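Nicotinate-nucleotide pyrophosphorylase (Ehrlichia chaffeensis, PDB 3L0G) probably catalyses the phosphoribosyl transfer and decarboxylation that turn quinolinate into nicotinate mononucleotide, a step in NAD biosynthesis. Local coordinates at residues Pro71-Val76 against Tyr86-Lys91; Leu65-Ile70 against Ser100-Gly105; Val55-Asn60 against Ile110-Ile115; Leu120-His125 against Arg158-Tyr163. All blocks are in the same frame, centred on the assembly; numbering follows the deposited sequence. Where two conformers were deposited one is given.

Overall arrangement
All four contacts lie between helices, strands and loops of a single chain, and contacts 1, 2 and 3 share one antiparallel sheet. Strands 84-88, 101-108 and 54-61 lie in that order across it, and each lends side chains to one of these contacts. Contact 1 is the partly buried one, where a tyrosine hydroxyl and a glutamate stem sit beside two aliphatic chains. Contacts 2 and 3 are buried and wholly apolar, contact 3 lying farther from the chain's centre, beside the third subunit. Contact 4, its centre about 7 Å from the chain's, joins two helices and holds the one hydrogen bond between paired segments, His125 to Asp161. Ile72 of contact 1 touches Phe122 and Leu160 there.

Contact 1: Pro71-Val76 against Tyr86-Lys91; sequences PILEEV and YEIHKK
Ile88 meets two helix residues at once through CD1, the last carbon of its longer branch. Leu73 CD2 lies 4.1 Å from Ile88 CD1, the two chains sliding past each other in opposite directions. On Glu74 it is the aliphatic stem that touches: Glu74 CG sits 3.9 Å from Ile88 CD1, and the two side chains cross at about a right angle. Two residues earlier on the strand, Tyr86 brings its hydroxyl up to the same glutamate, with Tyr86 OH 3.7 Å from Glu74 CB; carboxylate and ring planes stand 74° apart. No hydrogen bond links the two segments here. The polar partner of Tyr86 OH is Asn78 ND2, later on the same helix, so the phenol is tied to helix 70-79 just beyond the residues it packs on.

Leu73 CG stands opposite its own backbone N (chi1 177°), which carries its methyls over to the strand. The short axes of 71-76 and 86-88 run nearly antiparallel, at 164°, and come no closer than 10.5 Å, a gap bridged by side chains. Behind them Val103 of the neighbouring strand touches Leu73, Tyr86 and Ile88, so the contact forms part of the helix-on-sheet layer of the N-terminal domain. Its chemistry is that of an apolar patch at a partly exposed margin, where a glutamate contributes methylenes and a tyrosine hydroxyl pairs with a nearby side-chain amide.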
loop_
_atom_site.group_PDB
_atom_site.type_symbol
_atom_site.label_atom_id
_atom_site.label_comp_id
_atom_site.label_asym_id
_atom_site.label_seq_id
_atom_site.Cartn_x
_atom_site.Cartn_y
_atom_site.Cartn_z
ATOM N N PRO C 71 6.715 16.761 -4.628
ATOM C CA PRO C 71 6.678 15.462 -5.366
ATOM C C PRO C 71 5.325 14.741 -5.289
ATOM O O PRO C 71 4.976 14.001 -6.195
ATOM C CB PRO C 71 7.810 14.641 -4.711
ATOM C CG PRO C 71 8.798 15.737 -4.161
ATOM C CD PRO C 71 7.833 16.821 -3.659
ATOM N N ILE C 72 4.542 14.992 -4.245
ATOM C CA ILE C 72 3.233 14.383 -4.136
ATOM C C ILE C 72 2.277 15.004 -5.142
ATOM O O ILE C 72 1.532 14.306 -5.821
ATOM C CB ILE C 72 2.664 14.532 -2.725
ATOM C CG1 ILE C 72 3.412 13.579 -1.808
ATOM C CG2 ILE C 72 1.173 14.226 -2.729
ATOM C CD1 ILE C 72 3.476 14.018 -0.357
ATOM N N LEU C 73 2.323 16.325 -5.225
ATOM C CA LEU C 73 1.568 17.067 -6.196
ATOM C C LEU C 73 1.930 16.596 -7.615
ATOM O O LEU C 73 1.046 16.370 -8.441
ATOM C CB LEU C 73 1.877 18.557 -6.017
ATOM C CG LEU C 73 1.223 19.497 -7.020
ATOM C CD1 LEU C 73 1.025 20.919 -6.415
ATOM C CD2 LEU C 73 2.022 19.533 -8.335
ATOM N N GLU C 74 3.227 16.417 -7.881
ATOM C CA GLU C 74 3.661 15.894 -9.166
ATOM C C GLU C 74 3.066 14.519 -9.451
ATOM O O GLU C 74 2.587 14.267 -10.557
ATOM C CB GLU C 74 5.189 15.833 -9.289
ATOM C CG GLU C 74 5.925 17.183 -9.119
ATOM C CD GLU C 74 7.461 17.045 -9.198
ATOM O OE1 GLU C 74 7.952 16.920 -10.334
ATOM O OE2 GLU C 74 8.166 17.059 -8.158
ATOM N N GLU C 75 3.082 13.625 -8.461
ATOM C CA GLU C 75 2.636 12.254 -8.716
ATOM C C GLU C 75 1.133 12.219 -9.006
ATOM O O GLU C 75 0.688 11.538 -9.931
ATOM C CB GLU C 75 2.981 11.323 -7.549
ATOM C CG GLU C 75 2.849 9.875 -7.965
ATOM C CD GLU C 75 3.385 8.902 -6.954
ATOM O OE1 GLU C 75 4.481 9.141 -6.413
ATOM O OE2 GLU C 75 2.712 7.875 -6.737
ATOM N N VAL C 76 0.358 12.953 -8.218
ATOM C CA VAL C 76 -1.081 13.063 -8.459
ATOM C C VAL C 76 -1.408 13.677 -9.840
ATOM O O VAL C 76 -2.249 13.136 -10.585
ATOM C CB VAL C 76 -1.807 13.866 -7.334
ATOM C CG1 VAL C 76 -3.309 13.922 -7.602
ATOM C CG2 VAL C 76 -1.535 13.259 -5.974
ATOM N N TYR C 86 1.121 21.064 -16.502
ATOM C CA TYR C 86 1.525 21.897 -15.382
ATOM C C TYR C 86 3.026 22.177 -15.440
ATOM O O TYR C 86 3.775 21.447 -16.087
ATOM C CB TYR C 86 1.145 21.234 -14.044
ATOM C CG TYR C 86 1.990 20.006 -13.693
ATOM C CD1 TYR C 86 3.096 20.106 -12.854
ATOM C CD2 TYR C 86 1.668 18.756 -14.197
ATOM C CE1 TYR C 86 3.869 18.984 -12.551
ATOM C CE2 TYR C 86 2.413 17.631 -13.893
ATOM C CZ TYR C 86 3.515 17.732 -13.081
ATOM O OH TYR C 86 4.272 16.592 -12.794
ATOM N N GLU C 87 3.436 23.236 -14.735
ATOM C CA GLU C 87 4.835 23.553 -14.548
ATOM C C GLU C 87 5.093 23.860 -13.079
ATOM O O GLU C 87 4.382 24.675 -12.476
ATOM C CB GLU C 87 5.235 24.756 -15.401
ATOM C CG GLU C 87 6.749 24.853 -15.626
ATOM C CD GLU C 87 7.274 23.776 -16.599
ATOM O OE1 GLU C 87 6.507 23.326 -17.485
ATOM O OE2 GLU C 87 8.448 23.387 -16.476
ATOM N N ILE C 88 6.130 23.231 -12.528
ATOM C CA ILE C 88 6.594 23.488 -11.167
ATOM C C ILE C 88 7.438 24.742 -11.157
ATOM O O ILE C 88 8.350 24.876 -11.965
ATOM C CB ILE C 88 7.481 22.357 -10.652
ATOM C CG1 ILE C 88 6.757 21.022 -10.724
ATOM C CG2 ILE C 88 7.856 22.601 -9.237
ATOM C CD1 ILE C 88 5.511 21.013 -9.955
ATOM N N HIS C 89 7.170 25.645 -10.218
ATOM C CA HIS C 89 7.971 26.862 -10.093
ATOM C C HIS C 89 8.778 26.930 -8.806
ATOM O O HIS C 89 9.701 27.730 -8.697
ATOM C CB HIS C 89 7.066 28.081 -10.198
ATOM C CG HIS C 89 6.265 28.112 -11.448
ATOM N ND1 HIS C 89 6.849 28.100 -12.696
ATOM C CD2 HIS C 89 4.929 28.154 -11.653
ATOM C CE1 HIS C 89 5.905 28.112 -13.616
ATOM N NE2 HIS C 89 4.730 28.141 -13.013
ATOM N N LYS C 90 8.427 26.108 -7.823
ATOM C CA LYS C 90 9.212 26.008 -6.621
ATOM C C LYS C 90 9.421 24.517 -6.289
ATOM O O LYS C 90 8.551 23.691 -6.553
ATOM C CB LYS C 90 8.512 26.775 -5.481
ATOM C CG LYS C 90 8.437 28.302 -5.694
ATOM C CD LYS C 90 9.776 28.996 -5.550
ATOM C CE LYS C 90 9.702 30.499 -5.892
ATOM N NZ LYS C 90 9.720 30.727 -7.400
ATOM N N LYS C 91 10.582 24.175 -5.757
ATOM C CA LYS C 91 10.894 22.806 -5.346
ATOM C C LYS C 91 10.903 22.714 -3.825
ATOM O O LYS C 91 11.020 23.727 -3.112
ATOM C CB LYS C 91 12.283 22.370 -5.882
#

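Contact 2: Leu65-Ile70 against Ser100-Gly105; sequences LVVCGI and STLVSG
Just ahead of helix 70-79, the chain leaving the short strand 65-66 packs against the corner where strand 101-108 turns at Leu102. The contact belongs to the core of the N-terminal domain, and aliphatic carbons alone make it. Val67 and Leu102 form its closest pair, with Val67 CG2 3.7 Å from Leu102 CD2. These two side chains pass each other in opposite directions and touch through methyls. In Leu102, CG stands opposite the carbonyl carbon (chi1 -58°), and from there the CD2 methyl reaches Val67.

Ile70, the first residue of the helix, supplies the second half. Ile70 CD1 lies 4.1 Å from Val103 CG2 and 4.3 Å from Leu102 CB, so one methyl bridges two consecutive residues of the corner. Both Leu102 and Val103 direct their CB toward 65-70, which the bend in the chain makes possible. Val103 also packs on Ile88 of the adjacent strand, and Ile88 in turn touches Ile70.

Gly69 occupies the N-cap position with phi/psi of 105/5°, a conformation that suits glycine. The carboxylate of Asp92 accepts from the start of the helix, OD2 from Gly69 N and OD1 from Ile70 N. A little earlier, Cys68 N and Val66 N bond to the hydroxyls of Ser127 and Ser131. Side-chain oxygens thus take up these backbone N-H groups, while the four side chains between the segments hold together by dispersion and the exclusion of water.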
loop_
_atom_site.group_PDB
_atom_site.type_symbol
_atom_site.label_atom_id
_atom_site.label_comp_id
_atom_site.label_asym_id
_atom_site.label_seq_id
_atom_site.Cartn_x
_atom_site.Cartn_y
_atom_site.Cartn_z
ATOM N N LEU C 65 6.484 30.481 3.682
ATOM C CA LEU C 65 6.616 29.074 4.036
ATOM C C LEU C 65 7.831 28.435 3.381
ATOM O O LEU C 65 8.433 28.994 2.423
ATOM C CB LEU C 65 5.345 28.290 3.708
ATOM C CG LEU C 65 4.709 28.481 2.331
ATOM C CD1 LEU C 65 5.531 27.711 1.308
ATOM C CD2 LEU C 65 3.276 27.958 2.320
ATOM N N VAL C 66 8.239 27.318 3.969
ATOM C CA VAL C 66 9.227 26.438 3.369
ATOM C C VAL C 66 8.426 25.435 2.558
ATOM O O VAL C 66 7.555 24.742 3.105
ATOM C CB VAL C 66 10.098 25.730 4.406
ATOM C CG1 VAL C 66 10.991 24.759 3.711
ATOM C CG2 VAL C 66 10.972 26.772 5.243
ATOM N N VAL C 67 8.680 25.376 1.255
ATOM C CA VAL C 67 7.901 24.508 0.360
ATOM C C VAL C 67 8.197 23.057 0.679
ATOM O O VAL C 67 9.373 22.682 0.794
ATOM C CB VAL C 67 8.215 24.790 -1.138
ATOM C CG1 VAL C 67 7.517 23.787 -2.048
ATOM C CG2 VAL C 67 7.778 26.205 -1.536
ATOM N N CYS C 68 7.151 22.247 0.843
ATOM C CA CYS C 68 7.336 20.796 1.034
ATOM C C CYS C 68 6.116 20.029 0.523
ATOM O O CYS C 68 4.986 20.459 0.712
ATOM C CB CYS C 68 7.599 20.478 2.494
ATOM S SG CYS C 68 8.360 18.816 2.766
ATOM N N GLY C 69 6.349 18.905 -0.139
ATOM C CA GLY C 69 5.268 18.059 -0.651
ATOM C C GLY C 69 5.063 18.162 -2.143
ATOM O O GLY C 69 4.114 17.582 -2.667
ATOM N N ILE C 70 5.926 18.914 -2.840
ATOM C CA ILE C 70 5.794 19.049 -4.300
ATOM C C ILE C 70 5.845 17.711 -5.055
ATOM O O ILE C 70 5.086 17.527 -6.025
ATOM C CB ILE C 70 6.808 20.041 -4.908
ATOM C CG1 ILE C 70 6.554 21.450 -4.420
ATOM C CG2 ILE C 70 6.704 20.054 -6.445
ATOM C CD1 ILE C 70 5.275 22.062 -5.015
ATOM N N SER C 100 2.962 33.479 -3.526
ATOM C CA SER C 100 3.886 32.845 -4.411
ATOM C C SER C 100 3.204 31.643 -5.086
ATOM O O SER C 100 2.586 30.806 -4.390
ATOM C CB SER C 100 5.104 32.395 -3.600
ATOM O OG SER C 100 6.005 31.684 -4.424
ATOM N N THR C 101 3.355 31.541 -6.411
ATOM C CA THR C 101 2.903 30.423 -7.220
ATOM C C THR C 101 3.900 29.277 -7.201
ATOM O O THR C 101 5.022 29.371 -7.724
ATOM C CB THR C 101 2.644 30.850 -8.689
ATOM O OG1 THR C 101 1.727 31.950 -8.710
ATOM C CG2 THR C 101 2.044 29.673 -9.534
ATOM N N LEU C 102 3.484 28.186 -6.570
ATOM C CA LEU C 102 4.264 26.982 -6.500
ATOM C C LEU C 102 4.187 26.209 -7.815
ATOM O O LEU C 102 5.189 25.688 -8.274
ATOM C CB LEU C 102 3.725 26.094 -5.375
ATOM C CG LEU C 102 3.677 26.683 -3.949
ATOM C CD1 LEU C 102 3.374 25.552 -2.938
ATOM C CD2 LEU C 102 5.002 27.349 -3.638
ATOM N N VAL C 103 2.981 26.108 -8.378
ATOM C CA VAL C 103 2.719 25.343 -9.590
ATOM C C VAL C 103 1.628 26.061 -10.335
ATOM O O VAL C 103 0.734 26.648 -9.727
ATOM C CB VAL C 103 2.219 23.892 -9.258
ATOM C CG1 VAL C 103 1.928 23.119 -10.526
ATOM C CG2 VAL C 103 3.245 23.141 -8.428
ATOM N N SER C 104 1.690 26.048 -11.655
ATOM C CA SER C 104 0.612 26.581 -12.439
ATOM C C SER C 104 0.396 25.694 -13.653
ATOM O O SER C 104 1.259 24.889 -14.027
ATOM C CB SER C 104 0.936 28.016 -12.871
ATOM O OG SER C 104 1.960 28.039 -13.839
ATOM N N GLY C 105 -0.750 25.841 -14.286
ATOM C CA GLY C 105 -0.999 25.087 -15.503
ATOM C C GLY C 105 -2.395 25.208 -16.074
ATOM O O GLY C 105 -3.141 26.144 -15.738
#

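Contact 3: Val55-Asn60 against Ile110-Ile115; sequences VNFAIN and IYLLPI
Strand 54-61 passes the short helix 109-112 with the backbones well apart, the nearest CA atoms, those of Val55 and Leu112, being 9.0 Å from each other. The side chain of Leu112 fills that gap, and its CD2 methyl makes each of the close approaches. Leu112 CD2 comes within 3.7 Å of Phe57 CB. On the valine, Leu112 CD2 lies 4.0 Å from Val55 CG2. The leucine therefore sits against the root of the phenylalanine, where CB joins the ring, and meets the ring obliquely. Val55 and Phe57 are two apart on an extended strand and both direct CB toward the helix, so one methyl can touch both.

This is a short helix laid on one face of the antiparallel sheet of the N-terminal domain, in which strand 54-61 runs between 101-108 and 290-294. Phe77 of helix 70-79 joins the cluster: its ring meets that of Phe57 with planes at about 70°, and Leu112 packs on it too. A chi1 of 76° swings the Phe57 ring so that its CG and CD2 lie by Leu112 CD2. From the adjoining strand 290-294, Leu292 and Ile294 touch Phe57, and Ser190 of the third subunit packs on Val55.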
loop_
_atom_site.group_PDB
_atom_site.type_symbol
_atom_site.label_atom_id
_atom_site.label_comp_id
_atom_site.label_asym_id
_atom_site.label_seq_id
_atom_site.Cartn_x
_atom_site.Cartn_y
_atom_site.Cartn_z
ATOM N N VAL C 55 -9.581 24.956 -17.680
ATOM C CA VAL C 55 -9.270 26.046 -16.766
ATOM C C VAL C 55 -7.765 26.234 -16.633
ATOM O O VAL C 55 -7.021 25.253 -16.642
ATOM C CB VAL C 55 -9.848 25.802 -15.347
ATOM C CG1 VAL C 55 -11.379 25.815 -15.361
ATOM C CG2 VAL C 55 -9.283 24.509 -14.717
ATOM N N ASN C 56 -7.329 27.494 -16.539
ATOM C CA ASN C 56 -6.001 27.818 -16.044
ATOM C C ASN C 56 -6.032 27.816 -14.532
ATOM O O ASN C 56 -6.936 28.376 -13.927
ATOM C CB ASN C 56 -5.501 29.182 -16.570
ATOM C CG ASN C 56 -5.297 29.183 -18.091
ATOM O OD1 ASN C 56 -5.006 28.149 -18.689
ATOM N ND2 ASN C 56 -5.460 30.348 -18.717
ATOM N N PHE C 57 -5.035 27.190 -13.924
ATOM C CA PHE C 57 -4.958 27.093 -12.464
ATOM C C PHE C 57 -3.589 27.472 -11.923
ATOM O O PHE C 57 -2.594 27.389 -12.634
ATOM C CB PHE C 57 -5.313 25.669 -12.023
ATOM C CG PHE C 57 -4.227 24.653 -12.250
ATOM C CD1 PHE C 57 -3.295 24.380 -11.259
ATOM C CD2 PHE C 57 -4.162 23.932 -13.435
ATOM C CE1 PHE C 57 -2.302 23.439 -11.449
ATOM C CE2 PHE C 57 -3.154 22.988 -13.632
ATOM C CZ PHE C 57 -2.226 22.753 -12.643
ATOM N N ALA C 58 -3.565 27.843 -10.646
ATOM C CA ALA C 58 -2.354 28.060 -9.875
ATOM C C ALA C 58 -2.533 27.619 -8.416
ATOM O O ALA C 58 -3.586 27.856 -7.793
ATOM C CB ALA C 58 -1.946 29.553 -9.916
ATOM N N ILE C 59 -1.500 26.988 -7.876
ATOM C CA ILE C 59 -1.433 26.644 -6.477
ATOM C C ILE C 59 -0.603 27.745 -5.870
ATOM O O ILE C 59 0.564 27.861 -6.198
ATOM C CB ILE C 59 -0.707 25.284 -6.271
ATOM C CG1 ILE C 59 -1.420 24.161 -7.040
ATOM C CG2 ILE C 59 -0.565 24.959 -4.791
ATOM C CD1 ILE C 59 -2.419 23.407 -6.254
ATOM N N ASN C 60 -1.214 28.555 -5.000
ATOM C CA ASN C 60 -0.623 29.777 -4.501
ATOM C C ASN C 60 -0.562 29.750 -2.989
ATOM O O ASN C 60 -1.532 29.387 -2.329
ATOM C CB ASN C 60 -1.463 31.003 -4.960
ATOM C CG ASN C 60 -1.306 31.296 -6.439
ATOM O OD1 ASN C 60 -0.212 31.117 -7.006
ATOM N ND2 ASN C 60 -2.386 31.775 -7.073
ATOM N N ILE C 110 -12.912 18.811 -14.857
ATOM C CA ILE C 110 -13.499 17.581 -14.333
ATOM C C ILE C 110 -12.428 16.693 -13.708
ATOM O O ILE C 110 -12.746 15.908 -12.825
ATOM C CB ILE C 110 -14.359 16.828 -15.441
ATOM C CG1 ILE C 110 -15.321 15.824 -14.809
ATOM C CG2 ILE C 110 -13.457 16.125 -16.479
ATOM C CD1 ILE C 110 -16.269 15.131 -15.818
ATOM N N TYR C 111 -11.162 16.831 -14.136
ATOM C CA TYR C 111 -10.058 16.015 -13.605
ATOM C C TYR C 111 -9.269 16.698 -12.485
ATOM O O TYR C 111 -8.755 16.014 -11.613
ATOM C CB TYR C 111 -9.094 15.570 -14.730
ATOM C CG TYR C 111 -9.689 14.481 -15.620
ATOM C CD1 TYR C 111 -9.623 13.128 -15.243
ATOM C CD2 TYR C 111 -10.321 14.794 -16.818
ATOM C CE1 TYR C 111 -10.178 12.125 -16.038
ATOM C CE2 TYR C 111 -10.884 13.783 -17.634
ATOM C CZ TYR C 111 -10.805 12.455 -17.230
ATOM O OH TYR C 111 -11.353 11.448 -18.001
ATOM N N LEU C 112 -9.231 18.031 -12.473
ATOM C CA LEU C 112 -8.548 18.795 -11.421
ATOM C C LEU C 112 -9.323 18.927 -10.105
ATOM O O LEU C 112 -8.745 18.788 -9.033
ATOM C CB LEU C 112 -8.215 20.199 -11.948
ATOM C CG LEU C 112 -7.441 21.179 -11.076
ATOM C CD1 LEU C 112 -6.066 20.636 -10.749
ATOM C CD2 LEU C 112 -7.367 22.554 -11.811
ATOM N N LEU C 113 -10.610 19.240 -10.164
ATOM C CA LEU C 113 -11.361 19.541 -8.943
ATOM C C LEU C 113 -11.500 18.365 -7.965
ATOM O O LEU C 113 -11.478 18.563 -6.766
ATOM C CB LEU C 113 -12.741 20.162 -9.266
ATOM C CG LEU C 113 -12.727 21.511 -10.051
ATOM C CD1 LEU C 113 -14.059 22.205 -9.929
ATOM C CD2 LEU C 113 -11.631 22.436 -9.559
ATOM N N PRO C 114 -11.630 17.139 -8.461
ATOM C CA PRO C 114 -11.703 15.990 -7.532
ATOM C C PRO C 114 -10.434 15.647 -6.753
ATOM O O PRO C 114 -10.492 14.893 -5.767
ATOM C CB PRO C 114 -12.077 14.821 -8.452
ATOM C CG PRO C 114 -12.745 15.458 -9.599
ATOM C CD PRO C 114 -11.972 16.747 -9.829
ATOM N N ILE C 115 -9.301 16.199 -7.169
ATOM C CA ILE C 115 -8.028 15.948 -6.476
ATOM C C ILE C 115 -7.530 17.172 -5.726
ATOM O O ILE C 115 -6.516 17.102 -5.014
ATOM C CB ILE C 115 -6.920 15.416 -7.465
ATOM C CG1 ILE C 115 -6.652 16.429 -8.593
ATOM C CG2 ILE C 115 -7.295 14.005 -8.039
ATOM C CD1 ILE C 115 -5.537 16.065 -9.531
#

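Contact 4: Leu120-His125 against Arg158-Tyr163; sequences LNFIQH and RMLDKY
The polar link comes from His125 and Asp161, one on each helix. His125 NE2 donates to Asp161 OD1 over 2.7 Å, with an N-H...O angle of 160°. The acceptor lies almost in the imidazole plane, whereas the donor reaches the syn side of OD1 from 25° outside the carboxylate plane. Ring and carboxylate are only mildly turned against each other. The imidazole stands opposite the backbone N of His125, which extends it across to the second helix. Asp161 OD2 has a partner of its own in Thr154 OG1, so both carboxylate oxygens are held. On the histidine, the ring of Phe285 packs edge-to-face.

Apolar contact comes from Leu160. Leu160 CD2 is 4.0 Å from Phe122 CD2 and 4.3 Å from His125 CD2, meeting each ring obliquely; one methyl sits by two rings about a helical turn apart. Ile72 and Ile29 touch both Phe122 and Leu160.

The short axes of 120-125 and 158-163 approach to 11.6 Å at 44°, a separation that long side chains span. Helix 116-139 here faces helix 158-167, which belongs to the C-terminal domain, and Pro155 of the third subunit packs on Phe122. A buried, short histidine-carboxylate bond would be expected to polarise the imidazole and to fix the turn of its ring. Thr154 probably helps to hold the carboxylate's rotation, and Leu160 CD2 lies beside the histidine ring.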
loop_
_atom_site.group_PDB
_atom_site.type_symbol
_atom_site.label_atom_id
_atom_site.label_comp_id
_atom_site.label_asym_id
_atom_site.label_seq_id
_atom_site.Cartn_x
_atom_site.Cartn_y
_atom_site.Cartn_z
ATOM N N LEU C 120 -3.975 19.655 -1.695
ATOM C CA LEU C 120 -3.776 20.763 -0.785
ATOM C C LEU C 120 -3.474 20.230 0.616
ATOM O O LEU C 120 -2.588 20.753 1.317
ATOM C CB LEU C 120 -4.985 21.753 -0.780
ATOM C CG LEU C 120 -5.139 22.637 -2.033
ATOM C CD1 LEU C 120 -6.388 23.565 -1.892
ATOM C CD2 LEU C 120 -3.856 23.501 -2.409
ATOM N N ASN C 121 -4.201 19.205 1.053
ATOM C CA ASN C 121 -4.004 18.714 2.444
ATOM C C ASN C 121 -2.588 18.206 2.595
ATOM O O ASN C 121 -1.916 18.449 3.634
ATOM C CB ASN C 121 -5.033 17.652 2.861
ATOM C CG ASN C 121 -6.449 18.228 3.071
ATOM O OD1 ASN C 121 -6.625 19.432 3.253
ATOM N ND2 ASN C 121 -7.455 17.370 3.020
ATOM N N PHE C 122 -2.091 17.517 1.559
ATOM C CA PHE C 122 -0.677 17.060 1.606
ATOM C C PHE C 122 0.331 18.211 1.726
ATOM O O PHE C 122 1.197 18.183 2.618
ATOM C CB PHE C 122 -0.290 16.168 0.426
ATOM C CG PHE C 122 -0.692 14.714 0.586
ATOM C CD1 PHE C 122 -1.507 14.111 -0.338
ATOM C CD2 PHE C 122 -0.233 13.955 1.629
ATOM C CE1 PHE C 122 -1.872 12.772 -0.217
ATOM C CE2 PHE C 122 -0.569 12.594 1.753
ATOM C CZ PHE C 122 -1.399 12.020 0.834
ATOM N N ILE C 123 0.258 19.205 0.836
ATOM C CA ILE C 123 1.304 20.232 0.801
ATOM C C ILE C 123 1.182 21.180 1.983
ATOM O O ILE C 123 2.182 21.658 2.507
ATOM C CB ILE C 123 1.367 20.990 -0.536
ATOM C CG1 ILE C 123 0.101 21.807 -0.790
ATOM C CG2 ILE C 123 1.650 20.002 -1.676
ATOM C CD1 ILE C 123 0.104 22.494 -2.120
ATOM N N GLN C 124 -0.047 21.420 2.434
ATOM C CA GLN C 124 -0.257 22.225 3.623
ATOM C C GLN C 124 0.321 21.530 4.890
ATOM O O GLN C 124 0.889 22.189 5.758
ATOM C CB GLN C 124 -1.755 22.519 3.814
ATOM C CG GLN C 124 -2.383 23.435 2.762
ATOM C CD GLN C 124 -3.847 23.778 3.115
ATOM O OE1 GLN C 124 -4.123 24.793 3.721
ATOM N NE2 GLN C 124 -4.741 22.909 2.797
ATOM N N HIS C 125 0.136 20.217 5.004
ATOM C CA HIS C 125 0.730 19.437 6.099
ATOM C C HIS C 125 2.256 19.417 5.990
ATOM O O HIS C 125 2.978 19.819 6.943
ATOM C CB HIS C 125 0.195 18.025 6.010
ATOM C CG HIS C 125 0.717 17.077 7.049
ATOM N ND1 HIS C 125 -0.035 16.691 8.135
ATOM C CD2 HIS C 125 1.884 16.389 7.130
ATOM C CE1 HIS C 125 0.660 15.814 8.850
ATOM N NE2 HIS C 125 1.829 15.629 8.268
ATOM N N ARG C 158 4.423 8.580 8.910
ATOM C CA ARG C 158 5.742 8.587 9.539
ATOM C C ARG C 158 6.794 9.111 8.593
ATOM O O ARG C 158 7.635 9.957 8.949
ATOM C CB ARG C 158 6.154 7.163 9.967
ATOM C CG ARG C 158 7.629 6.972 10.327
ATOM C CD ARG C 158 8.114 7.814 11.504
ATOM N NE ARG C 158 7.272 7.647 12.673
ATOM C CZ ARG C 158 7.181 6.531 13.394
ATOM N NH1 ARG C 158 7.919 5.444 13.116
ATOM N NH2 ARG C 158 6.336 6.497 14.409
ATOM N N MET C 159 6.789 8.554 7.385
ATOM C CA MET C 159 7.894 8.834 6.474
ATOM C C MET C 159 7.701 10.212 5.856
ATOM O O MET C 159 8.665 10.937 5.711
ATOM C CB MET C 159 8.065 7.700 5.426
ATOM C CG MET C 159 8.605 6.385 6.015
ATOM S SD MET C 159 10.154 6.583 6.956
ATOM C CE MET C 159 11.267 7.042 5.594
ATOM N N LEU C 160 6.472 10.610 5.515
ATOM C CA LEU C 160 6.277 12.000 5.037
ATOM C C LEU C 160 6.702 13.038 6.095
ATOM O O LEU C 160 7.268 14.082 5.768
ATOM C CB LEU C 160 4.827 12.259 4.652
ATOM C CG LEU C 160 4.502 13.692 4.228
ATOM C CD1 LEU C 160 5.409 14.145 3.065
ATOM C CD2 LEU C 160 3.049 13.807 3.894
ATOM N N ASP C 161 6.425 12.753 7.366
ATOM C CA ASP C 161 6.704 13.721 8.448
ATOM C C ASP C 161 8.207 13.852 8.655
ATOM O O ASP C 161 8.754 14.972 8.687
ATOM C CB ASP C 161 5.965 13.349 9.741
ATOM C CG ASP C 161 4.444 13.653 9.677
ATOM O OD1 ASP C 161 3.916 14.023 8.590
ATOM O OD2 ASP C 161 3.770 13.495 10.724
ATOM N N LYS C 162 8.894 12.712 8.707
ATOM C CA LYS C 162 10.340 12.738 8.850
ATOM C C LYS C 162 11.005 13.360 7.616
ATOM O O LYS C 162 11.949 14.088 7.768
ATOM C CB LYS C 162 10.926 11.360 9.173
ATOM C CG LYS C 162 10.741 10.973 10.650
ATOM C CD LYS C 162 11.193 9.584 10.918
ATOM C CE LYS C 162 11.242 9.295 12.408
ATOM N NZ LYS C 162 12.347 10.029 13.037
ATOM N N TYR C 163 10.500 13.078 6.418
ATOM C CA TYR C 163 10.985 13.729 5.202
ATOM C C TYR C 163 10.859 15.272 5.267
ATOM O O TYR C 163 11.736 16.012 4.818
ATOM C CB TYR C 163 10.179 13.203 3.991
ATOM C CG TYR C 163 10.346 14.015 2.715
ATOM C CD1 TYR C 163 11.464 13.855 1.893
ATOM C CD2 TYR C 163 9.386 14.918 2.312
ATOM C CE1 TYR C 163 11.613 14.615 0.710
ATOM C CE2 TYR C 163 9.535 15.674 1.123
ATOM C CZ TYR C 163 10.638 15.520 0.343
ATOM O OH TYR C 163 10.749 16.289 -0.812
#